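Local coordinates for protein nidogen-1 (PDB 1GL4) that links basement-membrane components by binding laminin, collagen IV and perlecan, and is represented by its G2 fragment, an EGF-like module joined to a beta-barrel, at residues Q50-K55 with L164-E169; R59-S64 with E171-Q176; V67-E72 with T93-V98; D121-G126 with A244-Q249; Q249-D254 with L271-G276. One frame throughout, in Å; residues are numbered along the deposited sequence.

Interaction 1: Q50-K55 with L164-E169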
# COMPACT_ATOMS: atom_id res chain seq x y z
N GLN A 50 -9.35 5.42 3.01
CA GLN A 50 -9.40 5.61 1.56
C GLN A 50 -9.17 4.27 0.87
O GLN A 50 -8.47 3.40 1.40
CB GLN A 50 -8.33 6.60 1.09
CG GLN A 50 -8.51 8.05 1.55
CD GLN A 50 -9.78 8.70 1.01
OE1 GLN A 50 -10.13 8.53 -0.17
NE2 GLN A 50 -10.46 9.47 1.85
N ARG A 51 -9.77 4.10 -0.30
CA ARG A 51 -9.63 2.86 -1.06
C ARG A 51 -9.09 3.13 -2.46
O ARG A 51 -9.40 4.16 -3.06
CB ARG A 51 -10.98 2.15 -1.15
CG ARG A 51 -11.51 1.68 0.20
CD ARG A 51 -12.86 0.98 0.09
NE ARG A 51 -13.92 1.89 -0.32
CZ ARG A 51 -15.20 1.56 -0.41
NH1 ARG A 51 -15.60 0.33 -0.11
NH2 ARG A 51 -16.10 2.46 -0.79
N VAL A 52 -8.27 2.21 -2.96
CA VAL A 52 -7.69 2.31 -4.29
C VAL A 52 -8.09 1.06 -5.07
O VAL A 52 -7.94 -0.06 -4.58
CB VAL A 52 -6.14 2.38 -4.23
CG1 VAL A 52 -5.59 2.89 -5.55
CG2 VAL A 52 -5.70 3.27 -3.08
N ASN A 53 -8.61 1.24 -6.29
CA ASN A 53 -9.05 0.12 -7.12
C ASN A 53 -8.53 0.21 -8.55
O ASN A 53 -8.35 1.30 -9.09
CB ASN A 53 -10.58 0.06 -7.16
CG ASN A 53 -11.18 -0.36 -5.84
OD1 ASN A 53 -10.97 -1.47 -5.37
ND2 ASN A 53 -11.95 0.54 -5.23
N GLY A 54 -8.30 -0.95 -9.15
CA GLY A 54 -7.82 -0.99 -10.52
C GLY A 54 -7.63 -2.40 -11.04
O GLY A 54 -7.89 -3.37 -10.33
N LYS A 55 -7.18 -2.51 -12.28
CA LYS A 55 -6.96 -3.80 -12.92
C LYS A 55 -5.47 -4.09 -13.06
O LYS A 55 -4.64 -3.18 -13.08
CB LYS A 55 -7.62 -3.83 -14.30
CG LYS A 55 -9.14 -3.82 -14.27
CD LYS A 55 -9.70 -5.12 -13.69
CE LYS A 55 -11.22 -5.16 -13.82
NZ LYS A 55 -11.79 -6.44 -13.30
N LEU A 164 -9.85 5.93 -5.42
CA LEU A 164 -8.59 6.41 -5.99
C LEU A 164 -8.40 5.37 -7.10
O LEU A 164 -8.92 4.25 -6.99
CB LEU A 164 -7.44 6.33 -4.98
CG LEU A 164 -7.26 7.50 -4.00
CD1 LEU A 164 -6.80 8.73 -4.75
CD2 LEU A 164 -8.56 7.78 -3.26
N THR A 165 -7.67 5.71 -8.16
CA THR A 165 -7.50 4.78 -9.27
C THR A 165 -6.06 4.35 -9.57
O THR A 165 -5.12 5.13 -9.39
CB THR A 165 -8.10 5.36 -10.55
OG1 THR A 165 -7.54 6.66 -10.80
CG2 THR A 165 -9.62 5.49 -10.41
N ILE A 166 -5.90 3.11 -10.03
CA ILE A 166 -4.58 2.58 -10.36
C ILE A 166 -4.65 1.43 -11.36
O ILE A 166 -5.33 0.42 -11.13
CB ILE A 166 -3.84 2.10 -9.08
CG1 ILE A 166 -2.44 1.58 -9.44
CG2 ILE A 166 -4.64 1.01 -8.37
CD1 ILE A 166 -1.65 1.04 -8.24
N SER A 167 -3.96 1.60 -12.48
CA SER A 167 -3.90 0.58 -13.54
C SER A 167 -2.48 -0.00 -13.53
O SER A 167 -1.50 0.75 -13.57
CB SER A 167 -4.19 1.24 -14.90
OG SER A 167 -4.05 0.31 -15.95
N THR A 168 -2.36 -1.33 -13.49
CA THR A 168 -1.05 -1.97 -13.44
C THR A 168 -0.73 -2.91 -14.61
O THR A 168 -1.58 -3.69 -15.04
CB THR A 168 -0.88 -2.77 -12.12
OG1 THR A 168 -1.05 -1.88 -11.01
CG2 THR A 168 0.51 -3.41 -12.04
N GLU A 169 0.50 -2.82 -15.11
CA GLU A 169 0.96 -3.66 -16.21
C GLU A 169 2.34 -4.22 -15.85
O GLU A 169 3.24 -3.46 -15.50
CB GLU A 169 1.02 -2.82 -17.49
CG GLU A 169 1.29 -3.61 -18.76
CD GLU A 169 1.08 -2.77 -20.01
OE1 GLU A 169 1.21 -3.34 -21.12
OE2 GLU A 169 0.77 -1.56 -19.89
O HOH W 1 -3.77 -1.84 -10.57
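Val52 CG1 meets Ile166 CG2 at 3.5 Å, and this methyl pair is the heart of the apolar half of the contact. With CG1 anti to the backbone N (chi1 -163°), the two valine branches share the work: CG1 leans toward the isoleucine, while CG2 lies 4.0 Å from Leu164 CB. Val52 and Leu164 share a face of the sheet, crossing obliquely, and Ile166 meets the valine from beside it. At the near end the bent chain of Gln50, whose amide NE2 is held by Ser48, lays OE1 3.5 Å from Leu164 CD2. Asn53 projects from the other face, where His77, a perlecan-binding residue, bonds its OD1.

The backbones run parallel. Leu164 N donates to Arg51 O and Asn53 N to Leu164 O, both almost straight, but Ile166 N lies above the carbonyl plane of Asn53 O, and its N-H...O angle is only 145°. Gly54 CA comes within 2.9 Å of Ile166 O, a place no side chain could share. One water then spans Lys55 O, Ile166 O and Thr168 OG1, reinforcing the direct bond from Thr168 N to Lys55 O; Thr168 OG1 is also bonded to Gln153 OE1.

In the barrel, 50-55 is paired on its far edge with strand 69-81, and 164-169 with strand 149-156; the zinc-binding Asp159, His161 and His163 lie in the loop just before Leu164.

Interaction 2: R59-S64 with E171-Q176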
# COMPACT_ATOMS: atom_id res chain seq x y z
N ARG A 59 2.42 -10.51 -18.23
CA ARG A 59 2.99 -11.47 -19.17
C ARG A 59 4.34 -11.74 -18.51
O ARG A 59 5.31 -11.02 -18.74
CB ARG A 59 3.19 -10.81 -20.54
CG ARG A 59 3.82 -11.70 -21.60
CD ARG A 59 4.10 -10.91 -22.88
NE ARG A 59 4.90 -11.67 -23.85
CZ ARG A 59 4.45 -12.71 -24.54
NH1 ARG A 59 3.20 -13.13 -24.37
NH2 ARG A 59 5.25 -13.33 -25.40
N ILE A 60 4.39 -12.78 -17.68
CA ILE A 60 5.61 -13.08 -16.93
C ILE A 60 6.22 -14.47 -17.11
O ILE A 60 5.56 -15.49 -16.90
CB ILE A 60 5.34 -12.87 -15.42
CG1 ILE A 60 4.91 -11.42 -15.18
CG2 ILE A 60 6.59 -13.20 -14.61
CD1 ILE A 60 4.43 -11.14 -13.79
N PHE A 61 7.50 -14.49 -17.48
CA PHE A 61 8.23 -15.75 -17.63
C PHE A 61 8.79 -16.11 -16.25
O PHE A 61 9.43 -15.29 -15.61
CB PHE A 61 9.40 -15.59 -18.61
CG PHE A 61 9.00 -15.25 -20.03
CD1 PHE A 61 8.70 -13.94 -20.39
CD2 PHE A 61 8.93 -16.24 -21.01
CE1 PHE A 61 8.35 -13.61 -21.71
CE2 PHE A 61 8.58 -15.93 -22.33
CZ PHE A 61 8.29 -14.61 -22.68
N VAL A 62 8.54 -17.34 -15.79
CA VAL A 62 9.03 -17.78 -14.49
C VAL A 62 10.26 -18.69 -14.64
O VAL A 62 10.25 -19.63 -15.44
CB VAL A 62 7.95 -18.56 -13.70
CG1 VAL A 62 8.51 -19.02 -12.36
CG2 VAL A 62 6.73 -17.68 -13.48
N GLY A 63 11.30 -18.41 -13.87
CA GLY A 63 12.51 -19.21 -13.94
C GLY A 63 13.12 -19.26 -15.33
O GLY A 63 13.47 -18.22 -15.89
N SER A 64 13.22 -20.45 -15.91
CA SER A 64 13.80 -20.60 -17.23
C SER A 64 12.76 -20.92 -18.30
O SER A 64 13.11 -21.28 -19.43
CB SER A 64 14.86 -21.72 -17.22
OG SER A 64 14.25 -22.98 -17.02
N GLU A 171 5.55 -6.97 -17.07
CA GLU A 171 6.11 -7.76 -18.16
C GLU A 171 7.60 -8.06 -17.99
O GLU A 171 8.40 -7.16 -17.74
CB GLU A 171 5.88 -7.07 -19.50
CG GLU A 171 6.48 -7.79 -20.69
CD GLU A 171 6.10 -7.16 -22.02
OE1 GLU A 171 6.26 -5.93 -22.16
OE2 GLU A 171 5.66 -7.90 -22.92
N GLY A 172 7.98 -9.33 -18.13
CA GLY A 172 9.37 -9.68 -17.99
C GLY A 172 9.60 -11.06 -17.41
O GLY A 172 8.74 -11.94 -17.51
N ARG A 173 10.75 -11.24 -16.77
CA ARG A 173 11.10 -12.53 -16.18
C ARG A 173 11.48 -12.41 -14.71
O ARG A 173 12.14 -11.45 -14.30
CB ARG A 173 12.27 -13.13 -16.97
CG ARG A 173 12.79 -14.49 -16.46
CD ARG A 173 13.94 -15.00 -17.35
NE ARG A 173 13.54 -15.14 -18.75
CZ ARG A 173 12.88 -16.18 -19.24
NH1 ARG A 173 12.53 -17.19 -18.46
NH2 ARG A 173 12.54 -16.20 -20.53
N VAL A 174 11.03 -13.37 -13.91
CA VAL A 174 11.35 -13.42 -12.48
C VAL A 174 11.84 -14.82 -12.13
O VAL A 174 11.45 -15.80 -12.78
CB VAL A 174 10.12 -13.09 -11.59
CG1 VAL A 174 9.62 -11.67 -11.88
CG2 VAL A 174 9.02 -14.12 -11.82
N PRO A 175 12.70 -14.94 -11.10
CA PRO A 175 13.22 -16.25 -10.69
C PRO A 175 12.07 -17.09 -10.12
O PRO A 175 11.08 -16.55 -9.62
CB PRO A 175 14.24 -15.89 -9.61
CG PRO A 175 14.61 -14.45 -9.89
CD PRO A 175 13.29 -13.85 -10.31
N GLN A 176 12.21 -18.41 -10.18
CA GLN A 176 11.17 -19.29 -9.67
C GLN A 176 11.29 -19.53 -8.17
O GLN A 176 12.37 -19.80 -7.65
CB GLN A 176 11.22 -20.64 -10.37
CG GLN A 176 10.15 -21.62 -9.91
CD GLN A 176 10.30 -22.97 -10.58
OE1 GLN A 176 11.26 -23.70 -10.32
NE2 GLN A 176 9.35 -23.30 -11.44
O HOH W 2 14.47 -16.57 -14.06
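Gly63 O is gripped twice: Arg173 NH1 donates to it at 2.9 Å, and a water donates to the same oxygen at 2.7 Å. The arginine approaches from above the carbonyl plane, although the oxygen lies close to the plane of the guanidinium. A bend at chi3 (-58°), after an extended start, folds the guanidinium back over strand 59-62, and NH1 also bonds Ser65 O. One guanidinium face thereby covers Phe61 CB, with NH1 3.5 Å from that carbon. The phenyl ring is turned 36° from the guanidinium, and meets Gly172 O edge-on.

Below these groups the strands are bonded in parallel register. Phe61 N donates to Gly172 O at 2.8 Å, Val174 N to Phe61 O, and Gly63 N to Val174 O. Both glycines are suited to their backbone: Gly172 turns a corner where a beta carbon would strike the preceding carbonyl, and Gly63 has positive phi. On the other face the methyls of Ile60 CG2 and Val174 CG2 meet at 3.8 Å. At the start of the segments, on the face of Phe61 and Arg173, Arg59 and Glu171 extend side by side, but their salt bridge is long, NE to OE2 4.0 Å, with the flat groups nearly perpendicular.

The two faces thus differ in chemistry: charged chains and the Phe61 ring line one, methyls the other, and Arg173 ties strand 173-174 to the turn that follows strand 49-62.

Interaction 3: V67-E72 with T93-V98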
# COMPACT_ATOMS: atom_id res chain seq x y z
N VAL A 67 7.76 -20.03 -22.09
CA VAL A 67 6.36 -19.68 -22.28
C VAL A 67 5.94 -18.88 -21.05
O VAL A 67 6.10 -19.33 -19.92
CB VAL A 67 5.47 -20.94 -22.41
CG1 VAL A 67 4.01 -20.53 -22.52
CG2 VAL A 67 5.89 -21.74 -23.64
N PRO A 68 5.39 -17.68 -21.25
CA PRO A 68 4.98 -16.88 -20.10
C PRO A 68 3.59 -17.17 -19.55
O PRO A 68 2.73 -17.71 -20.24
CB PRO A 68 5.09 -15.46 -20.64
CG PRO A 68 4.54 -15.63 -22.03
CD PRO A 68 5.20 -16.94 -22.51
N VAL A 69 3.39 -16.81 -18.28
CA VAL A 69 2.09 -16.95 -17.65
C VAL A 69 1.42 -15.61 -17.98
O VAL A 69 2.01 -14.55 -17.76
CB VAL A 69 2.21 -17.10 -16.12
CG1 VAL A 69 0.81 -17.11 -15.49
CG2 VAL A 69 2.96 -18.38 -15.79
N VAL A 70 0.21 -15.67 -18.51
CA VAL A 70 -0.50 -14.46 -18.89
C VAL A 70 -1.82 -14.31 -18.16
O VAL A 70 -2.59 -15.27 -18.06
CB VAL A 70 -0.78 -14.44 -20.42
CG1 VAL A 70 -1.49 -13.16 -20.81
CG2 VAL A 70 0.53 -14.59 -21.19
N PHE A 71 -2.07 -13.13 -17.63
CA PHE A 71 -3.33 -12.88 -16.95
C PHE A 71 -3.79 -11.46 -17.20
O PHE A 71 -3.00 -10.52 -17.23
CB PHE A 71 -3.22 -13.19 -15.45
CG PHE A 71 -2.12 -12.45 -14.74
CD1 PHE A 71 -2.34 -11.18 -14.22
CD2 PHE A 71 -0.88 -13.05 -14.56
CE1 PHE A 71 -1.33 -10.51 -13.53
CE2 PHE A 71 0.14 -12.38 -13.87
CZ PHE A 71 -0.09 -11.11 -13.36
N GLU A 72 -5.09 -11.31 -17.42
CA GLU A 72 -5.68 -10.01 -17.68
C GLU A 72 -6.97 -9.90 -16.87
O GLU A 72 -7.56 -10.91 -16.49
CB GLU A 72 -5.97 -9.87 -19.18
CG GLU A 72 -4.70 -9.92 -20.03
CD GLU A 72 -4.98 -10.25 -21.49
OE1 GLU A 72 -5.59 -11.30 -21.76
OE2 GLU A 72 -4.58 -9.45 -22.37
N THR A 93 -7.04 -13.40 -8.35
CA THR A 93 -7.24 -14.16 -9.55
C THR A 93 -5.82 -14.10 -10.06
O THR A 93 -5.53 -13.56 -11.13
CB THR A 93 -8.23 -13.53 -10.55
OG1 THR A 93 -7.79 -12.23 -10.94
CG2 THR A 93 -9.63 -13.46 -9.93
N ILE A 94 -4.92 -14.60 -9.22
CA ILE A 94 -3.50 -14.69 -9.54
C ILE A 94 -3.22 -16.19 -9.55
O ILE A 94 -3.40 -16.85 -8.53
CB ILE A 94 -2.62 -14.01 -8.46
CG1 ILE A 94 -2.67 -12.48 -8.61
CG2 ILE A 94 -1.18 -14.49 -8.59
CD1 ILE A 94 -2.02 -11.95 -9.89
N PRO A 95 -2.80 -16.73 -10.70
CA PRO A 95 -2.49 -18.15 -10.91
C PRO A 95 -1.41 -18.69 -9.98
O PRO A 95 -0.44 -17.99 -9.70
CB PRO A 95 -2.05 -18.20 -12.37
CG PRO A 95 -2.73 -17.02 -12.99
CD PRO A 95 -2.56 -15.97 -11.94
N GLU A 96 -1.57 -19.93 -9.53
CA GLU A 96 -0.61 -20.57 -8.65
C GLU A 96 0.74 -20.69 -9.35
O GLU A 96 1.78 -20.82 -8.71
CB GLU A 96 -1.08 -21.97 -8.25
CG GLU A 96 -2.56 -22.24 -8.48
CD GLU A 96 -2.93 -22.24 -9.95
OE1 GLU A 96 -2.30 -22.98 -10.73
OE2 GLU A 96 -3.86 -21.49 -10.33
N THR A 97 0.71 -20.67 -10.68
CA THR A 97 1.92 -20.78 -11.48
C THR A 97 2.83 -19.56 -11.36
O THR A 97 3.99 -19.61 -11.77
CB THR A 97 1.57 -20.97 -12.97
OG1 THR A 97 0.67 -19.93 -13.39
CG2 THR A 97 0.92 -22.33 -13.20
N VAL A 98 2.32 -18.47 -10.80
CA VAL A 98 3.13 -17.26 -10.67
C VAL A 98 3.01 -16.64 -9.28
O VAL A 98 3.86 -15.84 -8.87
CB VAL A 98 2.72 -16.22 -11.74
CG1 VAL A 98 1.41 -15.52 -11.35
CG2 VAL A 98 3.84 -15.21 -11.94
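Ile94 CD1 sits over one face of the Phe71 ring, 4.3 Å from its centroid and 23° off the ring normal, which makes a CH-pi contact displaced toward CE1 and CZ. Around the same ring, Pro95 CD approaches CD2 at 4.3 Å and Val98 CG1 approaches CE2 at 4.2 Å, both obliquely. A flat aromatic suits this place because it offers one surface to three aliphatic groups at once. Two residues along, Val69 CG1 meets Thr97 OG1 at 3.5 Å, and the same methyl also touches the Pro95 ring and Val98 CB.

Torsions set the aromatic in position. Phe71 CG stands between the backbone N and the carbonyl carbon (chi1 55°), while two successive bends carry Ile94 CD1 onto the ring. The proline and valine are brought together by a tight turn in which Val98 N bonds Pro95 O at 3.0 Å, at the start of helix 96-99.

A second shell fixes both partners. Strand 69-72 is bonded to strand 49-62 through Val69 with Ile60 and Phe71 with Gly58, and Val56 also packs on Phe71. On the other side Tyr260 bonds Ile94 O, while Arg265 makes backbone bonds to Thr93 and Ile94 and a salt bridge to Glu96.

Across the contact itself, attraction is therefore chiefly dispersive and depends on shape; directional bonds lie within each partner or reach to other strands, and hold the apolar surfaces face to face.

Interaction 4: D121-G126 with A244-Q249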
# COMPACT_ATOMS: atom_id res chain seq x y z
N ASP A 121 7.47 16.44 10.15
CA ASP A 121 8.08 17.77 10.03
C ASP A 121 7.55 18.51 8.81
O ASP A 121 6.35 18.67 8.65
CB ASP A 121 9.61 17.65 9.95
CG ASP A 121 10.23 17.11 11.23
OD1 ASP A 121 10.05 17.75 12.29
OD2 ASP A 121 10.88 16.05 11.18
N GLY A 122 8.46 18.97 7.96
CA GLY A 122 8.04 19.68 6.76
C GLY A 122 8.19 18.84 5.50
O GLY A 122 8.81 19.28 4.53
N PHE A 123 7.63 17.63 5.52
CA PHE A 123 7.71 16.74 4.36
C PHE A 123 6.34 16.24 3.92
O PHE A 123 5.47 15.99 4.75
CB PHE A 123 8.65 15.57 4.68
CG PHE A 123 10.06 16.01 4.97
CD1 PHE A 123 10.38 16.63 6.17
CD2 PHE A 123 11.05 15.89 4.00
CE1 PHE A 123 11.66 17.13 6.41
CE2 PHE A 123 12.34 16.39 4.22
CZ PHE A 123 12.64 17.01 5.43
N LYS A 124 6.17 16.08 2.61
CA LYS A 124 4.89 15.64 2.05
C LYS A 124 4.94 14.22 1.48
O LYS A 124 5.96 13.81 0.91
CB LYS A 124 4.47 16.60 0.93
CG LYS A 124 4.43 18.05 1.35
CD LYS A 124 3.87 18.93 0.25
CE LYS A 124 3.52 20.31 0.80
NZ LYS A 124 2.73 21.09 -0.19
N ASN A 125 3.85 13.47 1.62
CA ASN A 125 3.80 12.11 1.07
C ASN A 125 3.40 12.18 -0.40
O ASN A 125 3.14 13.26 -0.92
CB ASN A 125 2.82 11.20 1.85
CG ASN A 125 1.40 11.76 1.90
OD1 ASN A 125 0.96 12.47 0.99
ND2 ASN A 125 0.67 11.41 2.97
N GLY A 126 3.34 11.03 -1.06
CA GLY A 126 3.00 10.99 -2.47
C GLY A 126 1.69 11.65 -2.89
O GLY A 126 1.62 12.29 -3.95
N ALA A 244 9.60 25.59 -2.73
CA ALA A 244 10.07 24.43 -3.47
C ALA A 244 10.08 23.16 -2.61
O ALA A 244 10.35 23.22 -1.41
CB ALA A 244 11.47 24.69 -4.01
N LEU A 245 9.78 22.03 -3.23
CA LEU A 245 9.79 20.75 -2.52
C LEU A 245 11.24 20.36 -2.21
O LEU A 245 12.16 20.77 -2.91
CB LEU A 245 9.15 19.66 -3.38
CG LEU A 245 7.62 19.68 -3.49
CD1 LEU A 245 7.17 18.66 -4.52
CD2 LEU A 245 7.00 19.40 -2.13
N PRO A 246 11.45 19.55 -1.16
CA PRO A 246 12.81 19.13 -0.81
C PRO A 246 13.43 18.37 -1.98
O PRO A 246 12.72 17.64 -2.69
CB PRO A 246 12.60 18.24 0.41
CG PRO A 246 11.35 18.81 1.03
CD PRO A 246 10.48 19.05 -0.18
N SER A 247 14.73 18.54 -2.19
CA SER A 247 15.40 17.85 -3.28
C SER A 247 15.52 16.35 -2.99
O SER A 247 15.62 15.54 -3.92
CB SER A 247 16.79 18.46 -3.52
OG SER A 247 17.50 18.63 -2.31
N THR A 248 15.49 15.98 -1.72
CA THR A 248 15.58 14.58 -1.31
C THR A 248 14.74 14.32 -0.06
O THR A 248 14.82 15.06 0.91
CB THR A 248 17.03 14.17 -0.99
OG1 THR A 248 17.87 14.45 -2.12
CG2 THR A 248 17.11 12.68 -0.68
N GLN A 249 13.93 13.26 -0.10
CA GLN A 249 13.11 12.87 1.05
C GLN A 249 13.36 11.39 1.34
O GLN A 249 13.62 10.61 0.43
CB GLN A 249 11.62 13.11 0.75
CG GLN A 249 11.26 14.57 0.48
CD GLN A 249 9.78 14.80 0.25
OE1 GLN A 249 9.35 15.90 -0.09
NE2 GLN A 249 8.99 13.75 0.43
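Gln249 NE2 donates to Lys124 O at 3.1 Å, and this bond anchors the tight half of the contact. It is fairly straight, 154° at the hydrogen, and the amide nitrogen arrives in the carbonyl plane. The glutamine is extended beyond CG (chi2 -178°), which carries its amide past the Phe123 ring to the backbone behind. Its aliphatic part meets the ring at the edge, CG lying 3.8 Å from Phe123 CD2, and the amide stands almost perpendicular to the ring plane. Pro246 CG completes the cluster at 4.1 Å from Phe123 CE2. A glutamine fits because one residue supplies both methylenes for the aromatic edge and a donor for the Lys124 carbonyl. An alanine here is likely to leave Lys124 O without its side-chain donor and open a gap beside the phenylalanine edge.

The other half is looser. Lys124, largely exposed, crosses Leu245 at about a right angle, and the leucine touches the lysine chain only at CD, 4.0 Å from Leu245 CD2. Lys124 N, by contrast, is buried by the contact with no partner in the model.

Around this joint, helix 126-130 begins directly after 121-125 with Asn125 as its N-cap, and its Ile129 packs on both Lys124 and Leu245. Pro277, beyond strand 266-276, touches Phe123, while Gln249 enters strand 248-261, bonded through its backbone to Tyr192 of strand 182-195.

Interaction 5: Q249-D254 with L271-G276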
# COMPACT_ATOMS: atom_id res chain seq x y z
N GLN A 249 13.93 13.26 -0.10
CA GLN A 249 13.11 12.87 1.05
C GLN A 249 13.36 11.39 1.34
O GLN A 249 13.62 10.61 0.43
CB GLN A 249 11.62 13.11 0.75
CG GLN A 249 11.26 14.57 0.48
CD GLN A 249 9.78 14.80 0.25
OE1 GLN A 249 9.35 15.90 -0.09
NE2 GLN A 249 8.99 13.75 0.43
N GLN A 250 13.29 11.01 2.61
CA GLN A 250 13.54 9.62 2.98
C GLN A 250 12.29 8.87 3.41
O GLN A 250 11.56 9.32 4.29
CB GLN A 250 14.59 9.56 4.09
CG GLN A 250 14.82 8.16 4.65
CD GLN A 250 15.85 8.14 5.77
OE1 GLN A 250 15.66 7.48 6.79
NE2 GLN A 250 16.94 8.87 5.58
N LEU A 251 12.06 7.73 2.78
CA LEU A 251 10.91 6.89 3.12
C LEU A 251 11.41 5.77 4.02
O LEU A 251 12.32 5.02 3.65
CB LEU A 251 10.27 6.29 1.86
CG LEU A 251 8.99 5.47 2.07
CD1 LEU A 251 7.82 6.43 2.30
CD2 LEU A 251 8.70 4.59 0.84
N SER A 252 10.82 5.66 5.21
CA SER A 252 11.18 4.62 6.17
C SER A 252 10.07 3.56 6.14
O SER A 252 8.90 3.87 6.38
CB SER A 252 11.33 5.21 7.57
OG SER A 252 12.40 6.15 7.60
N VAL A 253 10.45 2.32 5.84
CA VAL A 253 9.50 1.22 5.73
C VAL A 253 9.74 0.11 6.75
O VAL A 253 10.88 -0.26 7.02
CB VAL A 253 9.57 0.58 4.33
CG1 VAL A 253 8.52 -0.51 4.18
CG2 VAL A 253 9.40 1.65 3.25
N ASP A 254 8.65 -0.41 7.32
CA ASP A 254 8.75 -1.49 8.30
C ASP A 254 7.47 -2.32 8.36
O ASP A 254 6.49 -2.02 7.69
CB ASP A 254 9.07 -0.93 9.68
CG ASP A 254 7.84 -0.44 10.42
OD1 ASP A 254 7.16 0.48 9.92
OD2 ASP A 254 7.54 -1.00 11.49
N LEU A 271 2.46 -3.06 4.40
CA LEU A 271 3.62 -2.36 4.93
C LEU A 271 3.31 -1.01 5.57
O LEU A 271 2.31 -0.35 5.25
CB LEU A 271 4.71 -2.20 3.85
CG LEU A 271 4.44 -1.91 2.37
CD1 LEU A 271 5.79 -1.77 1.65
CD2 LEU A 271 3.66 -3.03 1.73
N SER A 272 4.18 -0.60 6.50
CA SER A 272 4.04 0.66 7.21
C SER A 272 5.04 1.68 6.69
O SER A 272 6.21 1.35 6.46
CB SER A 272 4.22 0.42 8.71
OG SER A 272 3.19 -0.42 9.19
N ASN A 273 4.60 2.93 6.53
CA ASN A 273 5.44 3.98 5.96
C ASN A 273 5.43 5.35 6.65
O ASN A 273 4.38 5.81 7.10
CB ASN A 273 5.01 4.20 4.50
CG ASN A 273 5.00 2.93 3.70
OD1 ASN A 273 5.92 2.66 2.93
ND2 ASN A 273 3.96 2.12 3.87
N SER A 274 6.61 5.97 6.69
CA SER A 274 6.80 7.32 7.24
C SER A 274 7.70 8.07 6.25
O SER A 274 8.65 7.50 5.72
CB SER A 274 7.50 7.27 8.60
OG SER A 274 6.58 6.91 9.63
N ILE A 275 7.40 9.35 6.01
CA ILE A 275 8.21 10.14 5.08
C ILE A 275 8.78 11.36 5.81
O ILE A 275 8.06 12.07 6.52
CB ILE A 275 7.38 10.58 3.84
CG1 ILE A 275 8.29 11.17 2.76
CG2 ILE A 275 6.33 11.61 4.23
CD1 ILE A 275 9.11 10.15 2.03
N GLY A 276 10.08 11.60 5.65
CA GLY A 276 10.72 12.73 6.31
C GLY A 276 12.13 13.03 5.83
O GLY A 276 12.53 12.60 4.75
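Leu251 and Ile275 face each other in a non-hydrogen-bonded pair of an antiparallel hairpin, flanked by the hydrogen-bonded pairs Gln250 with Gly276 and Ser252 with Ser274. With Asp254 and Ser272 there are three such bonded pairs, giving six backbone bonds; that from Ser252 N to Ser274 O, at 2.9 Å, is almost straight. The strand axes are 160° apart.

Apolar contacts gather on the face of Leu251, Val253, Asn273 and Ile275. Ile275 bends at chi2 (74°), which turns CD1 back across the strand pair to lie 3.9 Å from Leu251 CD1 and 3.4 Å from Gln250 O. Its CG1 rests 3.5 Å from Gln249 NE2, whose amide is bonded to Lys124 O. Farther along, Val253 CG1 meets Leu271 CD1 at 3.9 Å. Replacing Leu251 by glycine would probably take from Ile275 CD1 its leucine methyl contact and open a gap beside it.

Polar groups are of two sorts. Asn273 lies alongside Val253, with OD1 3.6 Å from Val253 CG2, while its ND2 makes a weak bond to Gly85 O. On the other face Asp254 OD1 lies 3.2 Å from Ser272 CB, and the serine hydroxyl turns instead to Arg86.

The chemistry is two-sided: mainly aliphatic residues, with Asn273 among them, on one buried face; serines and Asp254 on the other, partly exposed, where Gln250 is buried. The six bonds serve alternate residues; Glu190, Tyr188, Ser87 and Gly85 serve those between.

The five contacts sample one barrel from different places. Interaction 5 is the most buried, a regular hairpin with hydrogen bonds throughout; interaction 4, which shares Gln249 with it, is a surface joint where a loop leans on the start of the same strand, and Phe123 packs against Gly276. Interactions 1 and 2 both pair strand 49-62 in parallel, with successive strands 164-171 and 173-174, but 1 lies near the perlecan and zinc sites whereas 2 is a surface contact with charged groups on one face. Interaction 3 touches 2 through Ile60 O and Val69 N, and meets mainly by apolar side chains. Interactions 1 and 5 lie on opposite sides of the chain's centre.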